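Nucleoside-diphosphate-sugar epimerase (Pseudomonas aeruginosa, PDB 2X4G) probably acts on nucleotide-linked sugars with a dinucleotide cofactor, as an isomerase of the NAD-dependent epimerase/dehydratase family, though its substrate is not established. Local coordinates at residues A[251-254]-A[255-259]. Sequence-based numbering, arbitrary orientation.
Sequences LTRR and IAELL
The salt bridge between Arg253 and Glu257, one turn apart on the helix 248-259, is a worked example of an i to i+4 ion pair. Its bond runs 2.8 Å from Arg253 NH1 to Glu257 OE2 and is nearly straight. The carboxylate carbon lies in the guanidinium plane, at its edge. OE2 is met on its syn side, 30° out of the carboxylate plane, and the two flat groups are turned 40° against each other. Arg253 places CG opposite the backbone nitrogen (chi1 -168°), and a bend at chi3 then carries NH1 across to the acid. The other terminal nitrogen, NH2, pairs with Asp250, so two carboxylates share this guanidinium.

Beneath the ion pair runs the ordinary i to i+4 bonding of an alpha helix: Glu257 N reaches Arg253 O at 2.9 Å, and Leu258 N reaches Arg254 O at the same distance. The buried side is mostly apolar. Leu251 and Ile255 lie side by side and point the same way, CD1 of Leu251 being 3.8 Å from CD1 of Ile255, while Ile201 and Leu327 bring the helices 196-202 and 323-336 against Ile255. Arg254, bent at chi2 and chi3, has Asp324 as its salt-bridge partner, tying this helix to the start of helix 323-336.

Such a division is that of an amphipathic helix. Ile255 and Leu258 pack against Leu327 of helix 323-336, while on the polar side Arg253 probably offsets part of the negative charge of Asp250 and Glu257, and the two acids probably hold its guanidinium from two nitrogens.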
# COMPACT_ATOMS: atom_id res chain seq x y z
N LEU A 251 -10.94 -17.09 17.10
CA LEU A 251 -9.92 -17.72 16.26
C LEU A 251 -8.51 -17.26 16.64
O LEU A 251 -7.56 -18.06 16.72
CB LEU A 251 -10.17 -17.40 14.80
CG LEU A 251 -9.12 -17.93 13.83
CD1 LEU A 251 -9.12 -19.43 13.91
CD2 LEU A 251 -9.37 -17.42 12.40
N THR A 252 -8.37 -15.97 16.83
CA THR A 252 -7.16 -15.38 17.34
C THR A 252 -6.78 -16.02 18.65
O THR A 252 -5.62 -16.36 18.88
CB THR A 252 -7.39 -13.89 17.56
OG1 THR A 252 -6.94 -13.21 16.39
CG2 THR A 252 -6.70 -13.34 18.81
N ARG A 253 -7.77 -16.20 19.51
CA ARG A 253 -7.49 -16.61 20.88
C ARG A 253 -7.15 -18.10 20.97
O ARG A 253 -6.31 -18.49 21.77
CB ARG A 253 -8.65 -16.23 21.82
CG ARG A 253 -8.35 -16.35 23.33
CD ARG A 253 -9.60 -16.20 24.20
NE ARG A 253 -10.80 -16.72 23.55
CZ ARG A 253 -11.11 -18.01 23.41
NH1 ARG A 253 -10.31 -18.96 23.88
NH2 ARG A 253 -12.23 -18.36 22.79
N ARG A 254 -7.77 -18.92 20.13
CA ARG A 254 -7.55 -20.35 20.26
C ARG A 254 -6.15 -20.67 19.79
O ARG A 254 -5.41 -21.40 20.44
CB ARG A 254 -8.59 -21.15 19.48
CG ARG A 254 -10.05 -20.75 19.78
CD ARG A 254 -10.70 -21.54 20.92
NE ARG A 254 -11.03 -22.92 20.55
CZ ARG A 254 -12.02 -23.27 19.73
NH1 ARG A 254 -12.21 -24.57 19.45
NH2 ARG A 254 -12.81 -22.34 19.17
N ILE A 255 -5.77 -20.08 18.67
CA ILE A 255 -4.44 -20.26 18.10
C ILE A 255 -3.41 -19.82 19.10
O ILE A 255 -2.45 -20.54 19.34
CB ILE A 255 -4.27 -19.47 16.77
CG1 ILE A 255 -5.17 -20.07 15.68
CG2 ILE A 255 -2.81 -19.44 16.32
CD1 ILE A 255 -5.34 -19.17 14.50
N ALA A 256 -3.60 -18.65 19.71
CA ALA A 256 -2.70 -18.21 20.79
C ALA A 256 -2.58 -19.26 21.90
O ALA A 256 -1.48 -19.65 22.29
CB ALA A 256 -3.15 -16.90 21.37
N GLU A 257 -3.71 -19.72 22.40
CA GLU A 257 -3.70 -20.62 23.55
C GLU A 257 -2.94 -21.90 23.24
O GLU A 257 -2.17 -22.39 24.08
CB GLU A 257 -5.13 -20.90 24.03
CG GLU A 257 -5.76 -19.67 24.72
CD GLU A 257 -7.28 -19.74 24.82
OE1 GLU A 257 -7.86 -20.79 24.46
OE2 GLU A 257 -7.89 -18.73 25.26
N LEU A 258 -3.14 -22.41 22.03
CA LEU A 258 -2.48 -23.62 21.55
C LEU A 258 -0.99 -23.42 21.35
O LEU A 258 -0.22 -24.35 21.57
CB LEU A 258 -3.11 -24.07 20.25
CG LEU A 258 -4.56 -24.54 20.37
CD1 LEU A 258 -5.12 -24.80 18.99
CD2 LEU A 258 -4.62 -25.79 21.28
N LEU A 259 -0.57 -22.23 20.93
CA LEU A 259 0.85 -21.97 20.72
C LEU A 259 1.58 -21.58 22.00
O LEU A 259 2.80 -21.38 21.97
CB LEU A 259 1.04 -20.86 19.68
CG LEU A 259 0.62 -21.24 18.25
CD1 LEU A 259 0.52 -19.99 17.38
CD2 LEU A 259 1.60 -22.25 17.67